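Local coordinates for protein NF-kappa-B inhibitor beta (Mus musculus, PDB 1OY3) that inhibits NF-kappa-B by forming a complex with it and trapping it in the cytoplasm, at residues G78-A81 and L82-A85; E188-C191 and G192-P195; L198-E201 and A202-A205. All blocks are in the same frame, centred on the assembly; numbering follows the deposited sequence.

The three contacts follow one another along the chain; none nests in or crosses another. Interaction 1, residues 78-85, comes first, where the loop after helix 58-66 turns into helix 81-85 of ankyrin repeat 3. Interaction 2, residues 188-195, closes the loop that leads from helix 171-180 into helix 195-201. Interaction 3, residues 198-205, ends that helix and leads into helix 205-213 of repeat 5. Interactions 2 and 3 touch: Arg193 NH1 forms a salt bridge with Glu201 OE2, and Arg193 CB packs on Leu198 CD2. Interaction 1 lies apart, its centre about 19 Å from that of interaction 2.

Interaction 1 of 3, residues G78-A81 and L82-A85; sequences GHTA and LHLA
Thr80 and His83 carry most of the polar contact. His83 N donates to Thr80 OG1 at 3.1 Å, the side-chain bond of a helix N-cap. Thr80 N in turn donates to His83 ND1 at 3.2 Å, almost straight at 174°, though tilted from the ring plane. Thr80 OG1 and His83 ND1 are also hydrogen-bonded, 3.0 Å apart, and either could be the donor. The Thr80 hydroxyl sits between its own backbone N and carbonyl carbon (chi1 56°), where it faces both His83 N and the imidazole. These reciprocal bonds make a capping box at the start of helix 81-85. Thr80 to His83 (Thr-Ala-Leu-His) is this repeat's version of the ankyrin TPLH motif, where the threonine caps the first helix and the histidine folds back on it. His83 NE2 bonds His159 O, so the ring also ties this repeat to the loop before helix 161-167. Backbone bonds continue the helix from Leu84 N to Thr80 O and from Ala85 N to Ala81 O.

The aromatic contact is an offset edge-to-face pair. The edge of the His79 ring points to the face of the His83 ring, with centroids 5.8 Å apart and planes at 66°.

Apolar contact gathers round His79 CB, which meets His83 CB at 3.7 Å. The CD2 branch of Leu84 reaches His79 CB, also at 3.7 Å, and the two side chains cross at about a right angle. Beyond the segments, Leu84 packs on Ile54 of helix 48-55.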
loop_
_atom_site.group_PDB
_atom_site.type_symbol
_atom_site.label_atom_id
_atom_site.label_comp_id
_atom_site.label_asym_id
_atom_site.label_seq_id
_atom_site.Cartn_x
_atom_site.Cartn_y
_atom_site.Cartn_z
ATOM N N GLY C 78 6.923 -3.967 0.012
ATOM C CA GLY C 78 6.498 -5.143 -0.720
ATOM C C GLY C 78 6.250 -4.816 -2.186
ATOM O O GLY C 78 5.577 -5.573 -2.898
ATOM N N HIS C 79 6.786 -3.684 -2.643
ATOM C CA HIS C 79 6.600 -3.270 -4.029
ATOM C C HIS C 79 7.618 -3.861 -4.990
ATOM O O HIS C 79 8.823 -3.772 -4.757
ATOM C CB HIS C 79 6.685 -1.748 -4.149
ATOM C CG HIS C 79 5.718 -1.013 -3.277
ATOM N ND1 HIS C 79 4.365 -0.986 -3.527
ATOM C CD2 HIS C 79 5.910 -0.274 -2.158
ATOM C CE1 HIS C 79 3.763 -0.259 -2.601
ATOM N NE2 HIS C 79 4.679 0.184 -1.759
ATOM N N THR C 80 7.138 -4.474 -6.069
ATOM C CA THR C 80 8.035 -4.998 -7.098
ATOM C C THR C 80 8.325 -3.777 -7.951
ATOM O O THR C 80 7.747 -2.704 -7.712
ATOM C CB THR C 80 7.345 -6.008 -8.017
ATOM O OG1 THR C 80 6.191 -5.388 -8.598
ATOM C CG2 THR C 80 6.923 -7.250 -7.247
ATOM N N ALA C 81 9.198 -3.935 -8.945
ATOM C CA ALA C 81 9.522 -2.840 -9.856
ATOM C C ALA C 81 8.244 -2.413 -10.584
ATOM O O ALA C 81 8.021 -1.223 -10.813
ATOM C CB ALA C 81 10.578 -3.282 -10.879
ATOM N N LEU C 82 7.406 -3.387 -10.945
ATOM C CA LEU C 82 6.152 -3.080 -11.634
ATOM C C LEU C 82 5.230 -2.273 -10.732
ATOM O O LEU C 82 4.526 -1.396 -11.206
ATOM C CB LEU C 82 5.415 -4.360 -12.089
ATOM C CG LEU C 82 4.083 -4.105 -12.828
ATOM C CD1 LEU C 82 4.347 -3.208 -14.030
ATOM C CD2 LEU C 82 3.421 -5.428 -13.279
ATOM N N HIS C 83 5.217 -2.576 -9.436
ATOM C CA HIS C 83 4.362 -1.839 -8.500
ATOM C C HIS C 83 4.742 -0.377 -8.463
ATOM O O HIS C 83 3.882 0.488 -8.415
ATOM C CB HIS C 83 4.488 -2.369 -7.067
ATOM C CG HIS C 83 3.558 -3.495 -6.743
ATOM N ND1 HIS C 83 3.979 -4.803 -6.652
ATOM C CD2 HIS C 83 2.232 -3.504 -6.473
ATOM C CE1 HIS C 83 2.951 -5.571 -6.335
ATOM N NE2 HIS C 83 1.880 -4.806 -6.223
ATOM N N LEU C 84 6.046 -0.123 -8.447
ATOM C CA LEU C 84 6.572 1.232 -8.389
ATOM C C LEU C 84 6.229 2.004 -9.654
ATOM O O LEU C 84 5.901 3.187 -9.593
ATOM C CB LEU C 84 8.094 1.192 -8.165
ATOM C CG LEU C 84 8.516 0.530 -6.846
ATOM C CD1 LEU C 84 10.035 0.360 -6.794
ATOM C CD2 LEU C 84 8.032 1.383 -5.681
ATOM N N ALA C 85 6.304 1.333 -10.799
ATOM C CA ALA C 85 5.985 1.969 -12.062
ATOM C C ALA C 85 4.552 2.466 -12.009
ATOM O O ALA C 85 4.251 3.551 -12.507
ATOM C CB ALA C 85 6.149 0.980 -13.231
#

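Interaction 2 of 3, residues E188-C191 and G192-P195; sequences EPTC and GRTP
Glu188 and Arg193 meet because both side chains bend. Glu188 CG lies between its backbone N and carbonyl carbon (chi1 57°), and a second bend at chi2 folds the carboxylate back over the turn. Arg193 is extended at chi2 and bends at chi3 (-76°), which swings NE toward that carboxylate. Glu188 OE2 accepts from Arg193 NE at 3.0 Å, a salt bridge and a nearly straight hydrogen bond. The oxygen lies in the guanidinium plane, whereas NE approaches from above the carboxylate plane. The two planes stand 87° apart. Arg193 N donates to the same OE2 at 2.8 Å, from the opposite face of the carboxylate.

The other oxygen holds the turn. Glu188 OE1 accepts from Thr190 N at 2.6 Å and from Thr190 OG1 at 2.8 Å, again from opposite faces. These four bonds would restrict rotation of the carboxylate. The segments form the hairpin-like loop between successive ankyrin repeats, here from helix 171-180 to helix 195-201. Its base is closed by Glu188 N donating to Arg193 O at 2.7 Å. Gly192 takes positive phi where the chain turns back.

Thr190 OG1 also accepts from Arg193 NH2 at 3.0 Å, tilted from the guanidinium plane, so the threonine hydroxyl links acid and base. Cys191 SG lies over one face of the guanidinium, 3.2 Å from Arg193 NE. Arg193 NH1 forms a salt bridge with Glu201 OE2, so two acids share the guanidinium. A partner protein packs on Pro189, Thr190 and Cys191 and is hydrogen-bonded to the backbone of Thr190.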
loop_
_atom_site.group_PDB
_atom_site.type_symbol
_atom_site.label_atom_id
_atom_site.label_comp_id
_atom_site.label_asym_id
_atom_site.label_seq_id
_atom_site.Cartn_x
_atom_site.Cartn_y
_atom_site.Cartn_z
ATOM N N GLU C 188 -8.842 -6.600 -3.042
ATOM C CA GLU C 188 -7.723 -6.300 -2.151
ATOM C C GLU C 188 -8.249 -6.805 -0.789
ATOM O O GLU C 188 -9.461 -6.815 -0.547
ATOM C CB GLU C 188 -7.372 -4.801 -2.157
ATOM C CG GLU C 188 -8.463 -3.830 -1.792
ATOM C CD GLU C 188 -8.921 -3.983 -0.358
ATOM O OE1 GLU C 188 -8.061 -4.238 0.513
ATOM O OE2 GLU C 188 -10.139 -3.832 -0.105
ATOM N N PRO C 189 -7.352 -7.247 0.106
ATOM C CA PRO C 189 -7.730 -7.781 1.419
ATOM C C PRO C 189 -8.191 -6.983 2.646
ATOM O O PRO C 189 -8.549 -7.612 3.643
ATOM C CB PRO C 189 -6.535 -8.674 1.763
ATOM C CG PRO C 189 -5.387 -7.913 1.187
ATOM C CD PRO C 189 -5.920 -7.490 -0.166
ATOM N N THR C 190 -8.207 -5.654 2.642
ATOM C CA THR C 190 -8.670 -4.991 3.870
ATOM C C THR C 190 -10.182 -5.123 4.018
ATOM O O THR C 190 -10.686 -5.343 5.117
ATOM C CB THR C 190 -8.266 -3.495 3.957
ATOM O OG1 THR C 190 -8.771 -2.774 2.833
ATOM C CG2 THR C 190 -6.738 -3.357 4.007
ATOM N N CYS C 191 -10.902 -5.002 2.905
ATOM C CA CYS C 191 -12.353 -5.135 2.931
ATOM C C CYS C 191 -12.896 -5.698 1.626
ATOM O O CYS C 191 -14.061 -5.507 1.289
ATOM C CB CYS C 191 -13.019 -3.793 3.256
ATOM S SG CYS C 191 -12.359 -2.402 2.370
ATOM N N GLY C 192 -12.037 -6.401 0.900
ATOM C CA GLY C 192 -12.441 -7.032 -0.337
ATOM C C GLY C 192 -12.843 -6.143 -1.494
ATOM O O GLY C 192 -13.715 -6.500 -2.281
ATOM N N ARG C 193 -12.224 -4.979 -1.607
ATOM C CA ARG C 193 -12.550 -4.107 -2.720
ATOM C C ARG C 193 -11.935 -4.657 -4.011
ATOM O O ARG C 193 -10.790 -5.089 -4.033
ATOM C CB ARG C 193 -12.044 -2.696 -2.445
ATOM C CG ARG C 193 -12.772 -2.033 -1.289
ATOM C CD ARG C 193 -12.130 -0.737 -0.901
ATOM N NE ARG C 193 -10.912 -0.983 -0.148
ATOM C CZ ARG C 193 -10.194 -0.035 0.444
ATOM N NH1 ARG C 193 -10.568 1.229 0.360
ATOM N NH2 ARG C 193 -9.127 -0.364 1.157
ATOM N N THR C 194 -12.726 -4.662 -5.075
ATOM C CA THR C 194 -12.265 -5.135 -6.377
ATOM C C THR C 194 -11.745 -3.900 -7.112
ATOM O O THR C 194 -11.868 -2.780 -6.615
ATOM C CB THR C 194 -13.441 -5.689 -7.219
ATOM O OG1 THR C 194 -14.420 -4.650 -7.394
ATOM C CG2 THR C 194 -14.103 -6.877 -6.542
ATOM N N PRO C 195 -11.143 -4.088 -8.298
ATOM C CA PRO C 195 -10.659 -2.922 -9.031
ATOM C C PRO C 195 -11.807 -1.929 -9.259
ATOM O O PRO C 195 -11.623 -0.711 -9.163
ATOM C CB PRO C 195 -10.154 -3.535 -10.322
ATOM C CG PRO C 195 -9.568 -4.805 -9.851
ATOM C CD PRO C 195 -10.604 -5.328 -8.885
#

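Interaction 3 of 3, residues L198-E201 and A202-A205; sequences LAVE and AQAA
Val200 O is approached by two groups of Gln203. Gln203 N donates to Val200 O at 2.9 Å, from above the carbonyl plane. The side chain bends at chi2 (-68°) and brings NE2 back to the same oxygen. Gln203 NE2 lies 2.5 Å from Val200 O, too close for an ordinary hydrogen bond, so this contact is doubtful. Gln203 OE1 has a partner outside the segments, Asn237 N, so the amide reaches the loop before helix 238-246.

Gln203 is the first residue to leave the helix and has positive phi. Ala204 N donates to Ala199 O at 3.1 Å. With the bond from Gln203 N to Val200 O, this makes a Schellman motif at the C-terminal end of helix 195-201. One residue earlier, Ala202 N bonds Leu198 O at 2.8 Å, and Ala202 CB rests 3.3 Å from that same oxygen.

The chain then enters helix 205-213, the second helix of ankyrin repeat 5, with Ala204 at its N-cap. Ala199 packs against Leu208 and Leu211 of that helix. The carbonyls of Leu198, Ala199 and Val200 thus find backbone donors in the turn, and the Gln203 amide adds a tie to the following repeat.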
loop_
_atom_site.group_PDB
_atom_site.type_symbol
_atom_site.label_atom_id
_atom_site.label_comp_id
_atom_site.label_asym_id
_atom_site.label_seq_id
_atom_site.Cartn_x
_atom_site.Cartn_y
_atom_site.Cartn_z
ATOM N N LEU C 198 -12.370 0.200 -6.262
ATOM C CA LEU C 198 -11.326 1.203 -6.132
ATOM C C LEU C 198 -11.552 2.350 -7.102
ATOM O O LEU C 198 -11.370 3.508 -6.751
ATOM C CB LEU C 198 -9.941 0.581 -6.356
ATOM C CG LEU C 198 -9.631 -0.559 -5.381
ATOM C CD1 LEU C 198 -8.275 -1.150 -5.693
ATOM C CD2 LEU C 198 -9.675 -0.051 -3.954
ATOM N N ALA C 199 -11.957 2.036 -8.323
ATOM C CA ALA C 199 -12.193 3.088 -9.300
ATOM C C ALA C 199 -13.313 3.998 -8.813
ATOM O O ALA C 199 -13.247 5.213 -8.981
ATOM C CB ALA C 199 -12.547 2.487 -10.650
ATOM N N VAL C 200 -14.337 3.410 -8.200
ATOM C CA VAL C 200 -15.454 4.199 -7.691
ATOM C C VAL C 200 -14.963 5.101 -6.552
ATOM O O VAL C 200 -15.293 6.288 -6.498
ATOM C CB VAL C 200 -16.602 3.290 -7.202
ATOM C CG1 VAL C 200 -17.737 4.131 -6.640
ATOM C CG2 VAL C 200 -17.115 2.463 -8.354
ATOM N N GLU C 201 -14.156 4.543 -5.654
ATOM C CA GLU C 201 -13.614 5.329 -4.559
ATOM C C GLU C 201 -12.754 6.446 -5.126
ATOM O O GLU C 201 -12.740 7.558 -4.600
ATOM C CB GLU C 201 -12.774 4.454 -3.629
ATOM C CG GLU C 201 -13.598 3.456 -2.837
ATOM C CD GLU C 201 -12.879 2.954 -1.599
ATOM O OE1 GLU C 201 -13.530 2.278 -0.771
ATOM O OE2 GLU C 201 -11.669 3.236 -1.456
ATOM N N ALA C 202 -12.052 6.144 -6.215
ATOM C CA ALA C 202 -11.174 7.107 -6.879
ATOM C C ALA C 202 -11.946 8.108 -7.734
ATOM O O ALA C 202 -11.363 9.065 -8.250
ATOM C CB ALA C 202 -10.171 6.367 -7.752
ATOM N N GLN C 203 -13.250 7.875 -7.881
ATOM C CA GLN C 203 -14.124 8.721 -8.693
ATOM C C GLN C 203 -13.524 8.872 -10.098
ATOM O O GLN C 203 -13.697 9.897 -10.755
ATOM C CB GLN C 203 -14.307 10.100 -8.034
ATOM C CG GLN C 203 -14.922 10.062 -6.629
ATOM C CD GLN C 203 -16.379 9.622 -6.623
ATOM O OE1 GLN C 203 -17.279 10.386 -6.982
ATOM N NE2 GLN C 203 -16.617 8.381 -6.218
ATOM N N ALA C 204 -12.803 7.847 -10.545
ATOM C CA ALA C 204 -12.195 7.871 -11.869
ATOM C C ALA C 204 -13.124 7.128 -12.824
ATOM O O ALA C 204 -12.998 5.918 -13.029
ATOM C CB ALA C 204 -10.816 7.212 -11.829
ATOM N N ALA C 205 -14.060 7.872 -13.402
ATOM C CA ALA C 205 -15.051 7.318 -14.320
ATOM C C ALA C 205 -14.471 6.615 -15.542
ATOM O O ALA C 205 -14.951 5.544 -15.926
ATOM C CB ALA C 205 -16.015 8.420 -14.766
#